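Long-range contacts in MNMC2 (Aquifex aeolicus, PDB 3VYW), which methylates the modified wobble uridine of tRNA with S-adenosylmethionine as methyl donor, in a bacterium whose enzyme lacks the usually fused oxidase domain: residues A[218-224]-A[255-261]; A[182-188]-A[214-218]; A[240-244]-A[262-266]; A[78-82]-A[244-248]; A[226-232]-A[252-256]. All blocks are in the same frame, centred on the assembly; numbering follows the deposited sequence.

The five contacts gather round the end of the central sheet of this Rossmann-like methyltransferase. Interactions 1 and 2 fix the two flanks of the corner at Glu-218 and Lys-219: interaction 1 is a buried antiparallel strand pair, whereas interaction 2 is a short, also buried parallel pairing, with a buried arginine beside it and an exposed lysine at its margin. Interactions 3 and 4 both use strand 241-246, the outermost strand, and are only partly buried; one is mostly aliphatic and backbone contact, the other a long salt bridge and a water. Interaction 5 is buried and shares Thr-255 with interaction 1, but there hydroxyls and a guanidinium replace strand pairing, tying helix 229-237 to strand 253-258.

Interaction 1 (A[218-224]-A[255-261]); sequences EKGYWVS and TVASLKA
Trp-222 and Ala-257 form a hydrogen-bonded pair of an antiparallel ladder that joins strand 220-224 to strand 253-258, where the sheet of the class I methyltransferase fold changes from parallel to antiparallel. Trp-222 N reaches Ala-257 O over 2.8 Å, nearly straight at 165°, and Ala-257 N returns to Trp-222 O over 2.9 Å. Ser-224 and Thr-255 make the other such pair, with Val-223 facing Val-256 in the non-hydrogen-bonded pair between them. On one face the indole, its CG anti to the backbone N (chi1 176°), runs forward along the ladder toward the Ser-224/Thr-255 pair; its CZ3 meets the methyl CG2 of Thr-255 at the ring edge, 3.9 Å away, while the small Ala-257 leaves room for the ring's base. On the face of Val-223, Tyr-221 CD2 rests 3.8 Å from Val-256 CG1 and its CZ 3.4 Å from Ala-261 CB; its hydroxyl goes on to Pro-262 O. Past the ladder Ser-258 takes over: OG donates to Gly-220 O over 3.0 Å, from above the carbonyl plane, and accepts from Ala-261 N over 2.7 Å, an ST motif. Lys-260 N then bonds Glu-218 O. Backbone bonds thus carry the buried strands, and a serine, able both to give and to take, serves Gly-220 O and Ala-261 N where regular pairing ends.

Interaction 2 (A[182-188]-A[214-218]); sequences VENFKAD and ERIDE
Bends at chi2 (-65°) and at the two torsions beyond it fold the chain of Lys-186 over the start of the neighbouring strand, bringing NZ to Glu-214 O at 2.8 Å. Arg-215 is bent too, at chi2 (142°) and chi3 (-94°), and its guanidinium is turned with one face to Val-182 O. The aliphatic part crosses Val-182 obliquely, CD lying 3.9 Å from Val-182 CG1, and NH2 makes an in-plane salt bridge of 3.1 Å with Glu-214 OE2. With an alanine in place of Arg-215, the Glu-214 carboxylate would probably lose this mate and a gap would open beside Val-182. Between these side chains the backbones pair in parallel: Ala-187 N bonds Arg-215 O over 2.9 Å, almost perfectly straight, and Asp-217 N bonds Ala-187 O over 2.9 Å. The small, apolar Ala-187 suits this buried position. Asp-188 is turned to other work, a salt bridge to Arg-95. The pairing begins strand 187-192 beside the short strand 216-217, just after helix 206-213; Ala-187 packs on Leu-101 of strand 97-103, and Phe-185 and Val-182 on Ile-130 of strand 126-133.

Interaction 3 (A[240-244]-A[262-266]); sequences FKVGS and PVPPM
Pro-262 passes loosely beside the end of Lys-241 as the chain, having finished strand 253-258, doubles back across strand 241-246. These two consecutive antiparallel strands close the sheet in the class I methyltransferase fold, and the loop 262-266 runs along the outer margin of 241-246, at 54° to it. Val-263 follows and spreads its two methyls along the strand: CG1 lies 3.8 Å from Lys-241 CB, while CG2, held between the backbone N and the carbonyl carbon by a chi1 of -43°, sits 3.9 Å from Gly-243 CA. A serine in place of Val-263 has neither methyl, and would probably leave the stem of Lys-241 and the flank of Gly-243 uncovered and put a hydroxyl among apolar atoms. Next, Pro-264 turns its carbonyl to the strand. Its O lies 3.0 Å from Gly-243 CA, a CA-H...O contact, and accepts a weak hydrogen bond from Ser-244 N at 3.4 Å. A CB on Gly-243 would collide with this carbonyl and with Val-263, which is why a glycine fits there. The ring of Pro-264 adds CG at 3.3 Å from Ser-244 O. Having no N-H, neither Pro-264 nor Pro-265 can donate back to the strand, and the loop does not become a further strand. Met-266, here selenomethionine, reaches helix 268-276 through Val-271 and Leu-274, while its side chain begins over the strand, with CG 3.7 Å from Val-242 O.

Interaction 4 (A[78-82]-A[244-248]); sequences SLYKF and SSREI
Lys-81 and Ser-245 bring the two backbones to a CA-CA distance of 6.8 Å, one on a helix and the other on a strand, and no direct hydrogen bond joins the segments. The helix has a wider pi-type turn here, and the alpha-type bond from Phe-82 N to Ser-78 O is weak. Lys-81 O is bound by a water at 2.8 Å, which donates to it; the same water lies beside Ser-245 OG, at a distance short enough to be doubtful. A small residue such as Ser-245 lets the strand lie close to the helix. Side chains do the rest. Lys-81 starts with CG anti to the carbonyl carbon (chi1 -50°) and then bends at each later torsion, a path that carries NZ across the gap to Glu-247. There NZ makes a long salt bridge of 3.6 Å with OE1, and the ammonium has a second partner in Arg-252 O. Glu-247 is poorly ordered, so this ion pair is probably not rigid. The other carboxylate oxygen, OE2, comes 3.8 Å from Tyr-80 CB, with the carboxylate and ring planes 79° apart; the phenol ring itself is backed on one face by Leu-79 CG, centred over it. A long, flexible lysine suits a position from which a charge must span from a buried stem to the margin of the strand. Helix 74-86, which precedes the first strand of the Rossmann-like methyltransferase sheet, thus lies against its outermost strand, 241-246, where Ser-245 meets Val-256 of strand 253-258, while Leu-79 packs on Val-113 and His-117 of helix 109-121.

Interaction 5 (A[226-232]-A[252-256]); sequences SSSLSVR and RKGTV
Thr-255 OG1 ties three groups together: it donates to Ser-226 O over 2.9 Å, in the carbonyl plane and on a lone pair, and accepts from Arg-232 NE over 2.9 Å, the N-H bent to 143°. Arg-232 NH2 adds weak bonds to the same hydroxyl and to Gly-254 O, which sits 3.2 Å from NH2 at the guanidinium edge, in plane. Threonine fits because one hydroxyl serves as donor and acceptor together; beside the backbone N, anti to the carbonyl carbon (chi1 -69°), it faces the arginine. NH1 has a stronger partner, a salt bridge to Glu-270, which holds the flat group from a second direction. The link runs from strand 253-258 to the first turn of helix 229-237 and the loop leading into it. At the N-cap, Ser-228 accepts from Val-231 N over 3.1 Å. Just before it Ser-226 OG takes Ser-228 N in an ST turn. Ser-227 binds the strand again, OG donating to Lys-253 O over 3.1 Å, and its CB lies over the centre of the Arg-232 guanidinium, 3.8 Å above the plane. Outward, Arg-232 packs on Met-266 and Leu-274, and Val-231 on Trp-222 of strand 220-224.

Interaction 1 (A[218-224]-A[255-261])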
# COMPACT_ATOMS: atom_id res chain seq x y z
N GLU A 218 0.63 -2.10 19.07
CA GLU A 218 2.06 -1.98 19.24
C GLU A 218 2.78 -3.19 18.81
O GLU A 218 3.87 -3.11 18.36
CB GLU A 218 2.37 -1.81 20.69
CG GLU A 218 1.97 -0.51 21.28
CD GLU A 218 2.89 -0.15 22.39
OE1 GLU A 218 3.23 -1.07 23.15
OE2 GLU A 218 3.29 1.01 22.49
N LYS A 219 2.17 -4.33 19.03
CA LYS A 219 2.77 -5.59 18.71
C LYS A 219 2.31 -6.04 17.36
O LYS A 219 2.61 -7.11 16.94
CB LYS A 219 2.41 -6.63 19.75
CG LYS A 219 2.97 -6.33 21.12
CD LYS A 219 4.39 -6.82 21.23
CE LYS A 219 4.94 -6.57 22.60
NZ LYS A 219 6.40 -6.82 22.62
N GLY A 220 1.52 -5.21 16.72
CA GLY A 220 1.08 -5.44 15.38
C GLY A 220 2.15 -5.18 14.36
O GLY A 220 3.08 -4.46 14.60
N TYR A 221 1.94 -5.75 13.19
CA TYR A 221 2.83 -5.71 12.06
C TYR A 221 2.24 -4.97 10.85
O TYR A 221 1.11 -5.12 10.52
CB TYR A 221 3.18 -7.13 11.65
CG TYR A 221 4.13 -7.80 12.58
CD1 TYR A 221 3.68 -8.59 13.59
CD2 TYR A 221 5.47 -7.62 12.45
CE1 TYR A 221 4.56 -9.19 14.45
CE2 TYR A 221 6.35 -8.22 13.30
CZ TYR A 221 5.88 -9.01 14.30
OH TYR A 221 6.77 -9.59 15.13
N TRP A 222 3.07 -4.18 10.20
CA TRP A 222 2.70 -3.48 9.01
C TRP A 222 3.40 -4.12 7.87
O TRP A 222 4.58 -4.27 7.91
CB TRP A 222 3.12 -2.06 9.16
CG TRP A 222 2.92 -1.15 7.99
CD1 TRP A 222 1.96 -0.21 7.84
CD2 TRP A 222 3.75 -1.00 6.81
NE1 TRP A 222 2.11 0.45 6.69
CE2 TRP A 222 3.15 0.02 6.02
CE3 TRP A 222 4.87 -1.62 6.34
CZ2 TRP A 222 3.66 0.41 4.82
CZ3 TRP A 222 5.37 -1.23 5.12
CH2 TRP A 222 4.78 -0.24 4.38
N VAL A 223 2.68 -4.52 6.85
CA VAL A 223 3.27 -5.24 5.75
C VAL A 223 2.99 -4.67 4.37
O VAL A 223 1.93 -4.19 4.10
CB VAL A 223 2.90 -6.72 5.78
CG1 VAL A 223 3.44 -7.38 7.00
CG2 VAL A 223 1.41 -6.91 5.71
N SER A 224 3.98 -4.72 3.51
CA SER A 224 3.80 -4.35 2.15
C SER A 224 4.75 -5.09 1.27
O SER A 224 5.77 -5.52 1.69
CB SER A 224 3.97 -2.85 2.00
OG SER A 224 3.79 -2.48 0.68
N THR A 255 8.48 -5.29 2.98
CA THR A 255 8.80 -4.63 4.20
C THR A 255 7.91 -5.08 5.29
O THR A 255 6.76 -5.26 5.11
CB THR A 255 8.77 -3.12 4.03
OG1 THR A 255 9.85 -2.74 3.22
CG2 THR A 255 9.02 -2.47 5.31
N VAL A 256 8.50 -5.30 6.45
CA VAL A 256 7.77 -5.66 7.63
C VAL A 256 8.10 -4.68 8.71
O VAL A 256 9.22 -4.40 8.95
CB VAL A 256 8.16 -7.04 8.10
CG1 VAL A 256 7.11 -7.59 9.01
CG2 VAL A 256 8.36 -7.96 6.93
N ALA A 257 7.08 -4.14 9.35
CA ALA A 257 7.28 -3.14 10.36
C ALA A 257 6.50 -3.42 11.63
O ALA A 257 5.45 -3.95 11.61
CB ALA A 257 6.95 -1.78 9.82
N SER A 258 7.07 -3.06 12.75
CA SER A 258 6.33 -3.06 13.97
C SER A 258 6.89 -2.03 14.88
O SER A 258 8.05 -1.78 14.87
CB SER A 258 6.41 -4.42 14.62
OG SER A 258 5.79 -4.39 15.87
N LEU A 259 6.06 -1.38 15.66
CA LEU A 259 6.55 -0.50 16.67
C LEU A 259 7.30 -1.24 17.75
O LEU A 259 8.33 -0.84 18.15
CB LEU A 259 5.39 0.20 17.31
CG LEU A 259 4.66 1.10 16.38
CD1 LEU A 259 3.38 1.54 17.03
CD2 LEU A 259 5.53 2.29 16.11
N LYS A 260 6.72 -2.31 18.25
CA LYS A 260 7.38 -3.07 19.28
C LYS A 260 7.61 -4.56 19.09
O LYS A 260 8.32 -5.13 19.85
CB LYS A 260 6.70 -2.84 20.61
CG LYS A 260 7.44 -1.88 21.49
CD LYS A 260 6.95 -0.49 21.30
CE LYS A 260 7.28 0.35 22.50
NZ LYS A 260 8.27 1.41 22.25
N ALA A 261 7.02 -5.20 18.11
CA ALA A 261 7.32 -6.60 17.86
C ALA A 261 8.59 -6.81 17.06
O ALA A 261 9.13 -5.89 16.53
CB ALA A 261 6.16 -7.30 17.22

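Interaction 2 (A[182-188]-A[214-218])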
# COMPACT_ATOMS: atom_id res chain seq x y z
N VAL A 182 -11.72 6.39 11.77
CA VAL A 182 -11.52 5.16 12.48
C VAL A 182 -10.89 5.44 13.80
O VAL A 182 -9.79 5.93 13.88
CB VAL A 182 -10.65 4.19 11.72
CG1 VAL A 182 -10.33 3.01 12.59
CG2 VAL A 182 -11.34 3.74 10.46
N GLU A 183 -11.64 5.12 14.84
CA GLU A 183 -11.27 5.37 16.20
C GLU A 183 -11.48 4.09 16.94
O GLU A 183 -12.25 3.26 16.54
CB GLU A 183 -12.14 6.48 16.76
CG GLU A 183 -11.65 7.87 16.39
CD GLU A 183 -12.76 8.86 16.08
OE1 GLU A 183 -13.92 8.59 16.44
OE2 GLU A 183 -12.49 9.90 15.48
N ASN A 184 -10.76 3.90 18.02
CA ASN A 184 -10.94 2.75 18.85
C ASN A 184 -10.63 1.45 18.16
O ASN A 184 -11.15 0.41 18.49
CB ASN A 184 -12.37 2.75 19.39
CG ASN A 184 -12.76 4.07 20.02
OD1 ASN A 184 -12.16 4.50 20.99
ND2 ASN A 184 -13.77 4.70 19.47
N PHE A 185 -9.74 1.52 17.19
CA PHE A 185 -9.30 0.33 16.50
C PHE A 185 -7.78 0.27 16.56
O PHE A 185 -7.13 1.15 16.07
CB PHE A 185 -9.76 0.48 15.05
CG PHE A 185 -9.68 -0.77 14.23
CD1 PHE A 185 -10.59 -1.75 14.36
CD2 PHE A 185 -8.72 -0.90 13.28
CE1 PHE A 185 -10.54 -2.87 13.60
CE2 PHE A 185 -8.65 -2.01 12.51
CZ PHE A 185 -9.56 -3.01 12.67
N LYS A 186 -7.22 -0.76 17.15
CA LYS A 186 -5.79 -0.98 17.01
C LYS A 186 -5.55 -2.29 16.29
O LYS A 186 -5.75 -3.35 16.84
CB LYS A 186 -5.11 -1.03 18.37
CG LYS A 186 -5.27 0.21 19.22
CD LYS A 186 -4.60 1.40 18.58
CE LYS A 186 -4.02 2.32 19.63
NZ LYS A 186 -4.03 3.75 19.23
N ALA A 187 -5.12 -2.20 15.05
CA ALA A 187 -4.96 -3.37 14.21
C ALA A 187 -3.84 -4.29 14.58
O ALA A 187 -2.80 -3.87 14.96
CB ALA A 187 -4.83 -2.94 12.77
N ASP A 188 -4.10 -5.57 14.50
CA ASP A 188 -3.07 -6.59 14.52
C ASP A 188 -2.18 -6.61 13.30
O ASP A 188 -1.03 -6.90 13.40
CB ASP A 188 -3.66 -7.94 14.80
CG ASP A 188 -4.18 -8.03 16.16
OD1 ASP A 188 -3.38 -7.94 17.08
OD2 ASP A 188 -5.38 -8.16 16.34
N GLU A 214 -1.49 5.44 14.38
CA GLU A 214 -2.39 5.61 15.46
C GLU A 214 -3.30 4.42 15.53
O GLU A 214 -3.93 4.17 16.51
CB GLU A 214 -3.20 6.87 15.28
CG GLU A 214 -2.44 8.13 15.54
CD GLU A 214 -3.09 9.31 14.86
OE1 GLU A 214 -2.43 10.33 14.61
OE2 GLU A 214 -4.28 9.22 14.58
N ARG A 215 -3.37 3.69 14.45
CA ARG A 215 -4.34 2.66 14.32
C ARG A 215 -3.78 1.27 14.35
O ARG A 215 -4.42 0.35 13.96
CB ARG A 215 -5.16 2.90 13.08
CG ARG A 215 -6.44 3.61 13.38
CD ARG A 215 -6.84 4.62 12.35
NE ARG A 215 -6.38 5.93 12.70
CZ ARG A 215 -7.11 7.01 12.59
NH1 ARG A 215 -8.33 6.92 12.16
NH2 ARG A 215 -6.62 8.16 12.93
N ILE A 216 -2.57 1.14 14.82
CA ILE A 216 -1.95 -0.16 14.86
C ILE A 216 -1.54 -0.54 16.26
O ILE A 216 -1.02 0.26 16.99
CB ILE A 216 -0.77 -0.28 13.90
CG1 ILE A 216 -0.27 -1.71 13.83
CG2 ILE A 216 0.34 0.62 14.30
CD1 ILE A 216 0.82 -1.93 12.85
N ASP A 217 -1.78 -1.78 16.61
CA ASP A 217 -1.42 -2.28 17.89
C ASP A 217 0.05 -2.27 17.91
O ASP A 217 0.65 -2.45 16.90
CB ASP A 217 -1.92 -3.71 18.05
CG ASP A 217 -1.66 -4.25 19.40
OD1 ASP A 217 -1.01 -5.29 19.52
OD2 ASP A 217 -2.11 -3.63 20.36
N GLU A 218 0.63 -2.10 19.07
CA GLU A 218 2.06 -1.98 19.24
C GLU A 218 2.78 -3.19 18.81
O GLU A 218 3.87 -3.11 18.36
CB GLU A 218 2.37 -1.81 20.69
CG GLU A 218 1.97 -0.51 21.28
CD GLU A 218 2.89 -0.15 22.39
OE1 GLU A 218 3.23 -1.07 23.15
OE2 GLU A 218 3.29 1.01 22.49

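Interaction 3 (A[240-244]-A[262-266])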
# COMPACT_ATOMS: atom_id res chain seq x y z
N PHE A 240 8.85 2.86 13.83
CA PHE A 240 8.77 1.46 13.53
C PHE A 240 10.13 0.84 13.42
O PHE A 240 11.07 1.50 13.13
CB PHE A 240 8.04 1.24 12.23
CG PHE A 240 6.61 1.56 12.28
CD1 PHE A 240 6.18 2.80 11.95
CD2 PHE A 240 5.68 0.62 12.62
CE1 PHE A 240 4.87 3.11 11.99
CE2 PHE A 240 4.36 0.93 12.66
CZ PHE A 240 3.96 2.17 12.34
N LYS A 241 10.19 -0.45 13.67
CA LYS A 241 11.33 -1.26 13.40
C LYS A 241 11.05 -1.74 12.02
O LYS A 241 9.98 -2.15 11.74
CB LYS A 241 11.37 -2.44 14.34
CG LYS A 241 11.61 -2.11 15.80
CD LYS A 241 11.09 -3.23 16.68
CE LYS A 241 11.95 -3.41 17.90
NZ LYS A 241 12.17 -4.82 18.29
N VAL A 242 12.02 -1.67 11.15
CA VAL A 242 11.79 -1.97 9.77
C VAL A 242 12.63 -3.13 9.32
O VAL A 242 13.79 -3.16 9.54
CB VAL A 242 12.07 -0.74 8.92
CG1 VAL A 242 11.67 -0.96 7.50
CG2 VAL A 242 11.38 0.46 9.49
N GLY A 243 12.00 -4.08 8.69
CA GLY A 243 12.62 -5.31 8.30
C GLY A 243 12.15 -5.78 6.96
O GLY A 243 11.31 -5.18 6.36
N SER A 244 12.68 -6.89 6.53
CA SER A 244 12.39 -7.41 5.23
C SER A 244 11.81 -8.80 5.14
O SER A 244 12.16 -9.68 5.86
CB SER A 244 13.62 -7.34 4.37
OG SER A 244 13.82 -6.04 3.89
N PRO A 262 9.09 -8.02 17.01
CA PRO A 262 10.30 -8.31 16.26
C PRO A 262 10.10 -8.36 14.78
O PRO A 262 9.09 -8.82 14.31
CB PRO A 262 10.71 -9.68 16.78
CG PRO A 262 9.55 -10.19 17.51
CD PRO A 262 8.89 -8.99 18.07
N VAL A 263 11.12 -7.94 14.07
CA VAL A 263 11.11 -7.92 12.64
C VAL A 263 12.36 -8.58 12.15
O VAL A 263 13.37 -8.50 12.78
CB VAL A 263 11.04 -6.50 12.11
CG1 VAL A 263 10.04 -5.70 12.90
CG2 VAL A 263 12.38 -5.84 12.18
N PRO A 264 12.23 -9.28 11.04
CA PRO A 264 13.33 -9.93 10.36
C PRO A 264 14.19 -8.85 9.85
O PRO A 264 13.67 -7.82 9.61
CB PRO A 264 12.65 -10.61 9.19
CG PRO A 264 11.36 -9.95 9.05
CD PRO A 264 10.95 -9.60 10.42
N PRO A 265 15.48 -9.05 9.67
CA PRO A 265 16.37 -7.96 9.34
C PRO A 265 17.19 -7.97 8.04
O PRO A 265 17.53 -8.93 7.42
CB PRO A 265 17.24 -7.88 10.57
CG PRO A 265 17.05 -9.17 11.28
CD PRO A 265 16.17 -10.04 10.47
N MSE A 266 16.97 -6.61 7.76
CA MSE A 266 17.47 -6.18 6.51
C MSE A 266 19.00 -6.42 6.61
O MSE A 266 19.54 -6.54 7.68
CB MSE A 266 17.41 -4.62 6.25
CG MSE A 266 16.02 -4.04 6.68
SE MSE A 266 15.87 -2.20 6.08
CE MSE A 266 16.77 -1.19 7.35

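Interaction 4 (A[78-82]-A[244-248])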
# COMPACT_ATOMS: atom_id res chain seq x y z
N SER A 78 -0.10 -12.39 -1.88
CA SER A 78 -0.85 -12.12 -0.69
C SER A 78 -0.31 -12.90 0.48
O SER A 78 -0.17 -12.39 1.54
CB SER A 78 -2.30 -12.52 -0.90
OG SER A 78 -2.79 -12.01 -2.09
N LEU A 79 -0.05 -14.16 0.25
CA LEU A 79 0.47 -15.06 1.25
C LEU A 79 1.85 -14.76 1.77
O LEU A 79 2.08 -14.83 2.94
CB LEU A 79 0.44 -16.46 0.70
CG LEU A 79 0.49 -17.56 1.72
CD1 LEU A 79 -0.70 -17.47 2.63
CD2 LEU A 79 0.50 -18.88 1.02
N TYR A 80 2.77 -14.50 0.87
CA TYR A 80 4.13 -14.25 1.25
C TYR A 80 4.54 -12.84 1.52
O TYR A 80 5.40 -12.62 2.30
CB TYR A 80 5.07 -14.98 0.33
CG TYR A 80 4.83 -16.45 0.37
CD1 TYR A 80 4.42 -17.11 -0.73
CD2 TYR A 80 4.99 -17.15 1.52
CE1 TYR A 80 4.19 -18.45 -0.70
CE2 TYR A 80 4.76 -18.49 1.55
CZ TYR A 80 4.36 -19.13 0.43
OH TYR A 80 4.12 -20.45 0.42
N LYS A 81 3.95 -11.87 0.84
CA LYS A 81 4.13 -10.47 1.19
C LYS A 81 3.21 -9.89 2.25
O LYS A 81 3.60 -9.04 3.00
CB LYS A 81 4.11 -9.61 -0.04
CG LYS A 81 5.03 -10.11 -1.10
CD LYS A 81 6.43 -10.13 -0.58
CE LYS A 81 7.41 -9.68 -1.62
NZ LYS A 81 8.63 -10.47 -1.50
N PHE A 82 1.98 -10.33 2.29
CA PHE A 82 1.12 -9.91 3.37
C PHE A 82 0.51 -10.80 4.44
O PHE A 82 0.41 -10.32 5.57
CB PHE A 82 -0.12 -9.36 2.69
CG PHE A 82 0.15 -8.23 1.82
CD1 PHE A 82 0.54 -8.42 0.53
CD2 PHE A 82 0.06 -6.98 2.30
CE1 PHE A 82 0.81 -7.36 -0.27
CE2 PHE A 82 0.32 -5.91 1.51
CZ PHE A 82 0.70 -6.10 0.23
N SER A 244 12.68 -6.89 6.53
CA SER A 244 12.39 -7.41 5.23
C SER A 244 11.81 -8.80 5.14
O SER A 244 12.16 -9.68 5.86
CB SER A 244 13.62 -7.34 4.37
OG SER A 244 13.82 -6.04 3.89
N SER A 245 10.95 -8.99 4.17
CA SER A 245 10.45 -10.29 3.81
C SER A 245 10.87 -10.65 2.39
O SER A 245 10.90 -9.81 1.55
CB SER A 245 8.94 -10.30 3.88
OG SER A 245 8.38 -9.17 3.26
N ARG A 246 11.18 -11.89 2.11
CA ARG A 246 11.48 -12.26 0.73
C ARG A 246 10.82 -13.49 0.10
O ARG A 246 10.61 -14.51 0.75
CB ARG A 246 12.97 -12.38 0.58
CG ARG A 246 13.53 -13.57 1.32
CD ARG A 246 13.02 -13.63 2.73
NE ARG A 246 11.64 -14.04 2.74
CZ ARG A 246 10.78 -13.75 3.71
NH1 ARG A 246 11.18 -13.09 4.79
NH2 ARG A 246 9.53 -14.15 3.60
N GLU A 247 10.35 -13.22 -1.22
CA GLU A 247 10.40 -14.55 -2.02
C GLU A 247 10.90 -14.21 -3.42
O GLU A 247 10.19 -14.41 -4.39
CB GLU A 247 9.00 -15.18 -1.95
CG GLU A 247 8.22 -15.28 -3.26
CD GLU A 247 7.22 -14.15 -3.44
OE1 GLU A 247 7.65 -13.05 -3.75
OE2 GLU A 247 6.01 -14.35 -3.29
N ILE A 248 12.15 -13.73 -3.52
CA ILE A 248 12.80 -13.54 -4.81
C ILE A 248 12.35 -14.58 -5.82
O ILE A 248 12.17 -14.28 -6.99
CB ILE A 248 14.33 -13.61 -4.67
CG1 ILE A 248 14.71 -13.73 -3.18
CG2 ILE A 248 14.98 -12.42 -5.39
CD1 ILE A 248 15.64 -12.65 -2.66
O HOH W 1 6.18 -8.18 3.61

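Interaction 5 (A[226-232]-A[252-256])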
# COMPACT_ATOMS: atom_id res chain seq x y z
N SER A 226 6.22 -3.52 -1.02
CA SER A 226 7.19 -2.48 -1.30
C SER A 226 8.41 -2.41 -0.39
O SER A 226 8.32 -2.61 0.77
CB SER A 226 6.47 -1.15 -1.35
OG SER A 226 7.30 -0.06 -1.27
N SER A 227 9.56 -2.13 -0.97
CA SER A 227 10.74 -1.85 -0.24
C SER A 227 11.25 -0.48 -0.54
O SER A 227 12.40 -0.27 -0.53
CB SER A 227 11.81 -2.88 -0.51
OG SER A 227 11.73 -3.34 -1.81
N SER A 228 10.37 0.45 -0.80
CA SER A 228 10.76 1.79 -1.15
C SER A 228 11.58 2.45 -0.08
O SER A 228 11.27 2.43 1.06
CB SER A 228 9.50 2.61 -1.36
OG SER A 228 9.69 3.98 -1.24
N LEU A 229 12.66 3.08 -0.47
CA LEU A 229 13.51 3.74 0.44
C LEU A 229 12.81 4.84 1.15
O LEU A 229 13.00 5.06 2.29
CB LEU A 229 14.71 4.28 -0.29
CG LEU A 229 15.70 3.25 -0.73
CD1 LEU A 229 16.84 3.89 -1.43
CD2 LEU A 229 16.21 2.51 0.45
N SER A 230 12.00 5.56 0.42
CA SER A 230 11.24 6.62 0.98
C SER A 230 10.26 6.13 2.01
O SER A 230 10.14 6.68 3.05
CB SER A 230 10.54 7.37 -0.14
OG SER A 230 9.70 8.37 0.33
N VAL A 231 9.58 5.06 1.71
CA VAL A 231 8.70 4.47 2.66
C VAL A 231 9.40 3.96 3.90
O VAL A 231 8.96 4.17 4.97
CB VAL A 231 7.91 3.34 2.02
CG1 VAL A 231 6.91 2.79 2.99
CG2 VAL A 231 7.20 3.85 0.80
N ARG A 232 10.50 3.28 3.75
CA ARG A 232 11.22 2.80 4.89
C ARG A 232 11.75 3.87 5.80
O ARG A 232 11.78 3.72 6.98
CB ARG A 232 12.33 1.89 4.47
CG ARG A 232 11.85 0.63 3.87
CD ARG A 232 12.98 -0.26 3.51
NE ARG A 232 12.50 -1.60 3.46
CZ ARG A 232 13.21 -2.62 3.07
NH1 ARG A 232 14.43 -2.43 2.67
NH2 ARG A 232 12.71 -3.82 3.04
N ARG A 252 13.61 -9.40 -4.95
CA ARG A 252 12.61 -8.43 -4.55
C ARG A 252 11.99 -8.79 -3.22
O ARG A 252 11.32 -9.78 -3.10
CB ARG A 252 11.54 -8.33 -5.62
CG ARG A 252 12.00 -7.60 -6.87
CD ARG A 252 10.87 -6.79 -7.47
NE ARG A 252 11.21 -5.39 -7.65
CZ ARG A 252 10.44 -4.51 -8.27
NH1 ARG A 252 9.28 -4.90 -8.76
NH2 ARG A 252 10.81 -3.26 -8.39
N LYS A 253 12.22 -7.94 -2.24
CA LYS A 253 11.79 -8.16 -0.88
C LYS A 253 10.77 -7.15 -0.49
O LYS A 253 10.67 -6.13 -1.09
CB LYS A 253 12.96 -8.02 0.06
CG LYS A 253 14.19 -8.75 -0.37
CD LYS A 253 15.32 -8.49 0.60
CE LYS A 253 15.46 -9.62 1.60
NZ LYS A 253 16.46 -9.32 2.65
N GLY A 254 9.99 -7.49 0.52
CA GLY A 254 8.98 -6.64 1.08
C GLY A 254 9.39 -5.99 2.36
O GLY A 254 10.48 -6.11 2.77
N THR A 255 8.48 -5.29 2.98
CA THR A 255 8.80 -4.63 4.20
C THR A 255 7.91 -5.08 5.29
O THR A 255 6.76 -5.26 5.11
CB THR A 255 8.77 -3.12 4.03
OG1 THR A 255 9.85 -2.74 3.22
CG2 THR A 255 9.02 -2.47 5.31
N VAL A 256 8.50 -5.30 6.45
CA VAL A 256 7.77 -5.66 7.63
C VAL A 256 8.10 -4.68 8.71
O VAL A 256 9.22 -4.40 8.95
CB VAL A 256 8.16 -7.04 8.10
CG1 VAL A 256 7.11 -7.59 9.01
CG2 VAL A 256 8.36 -7.96 6.93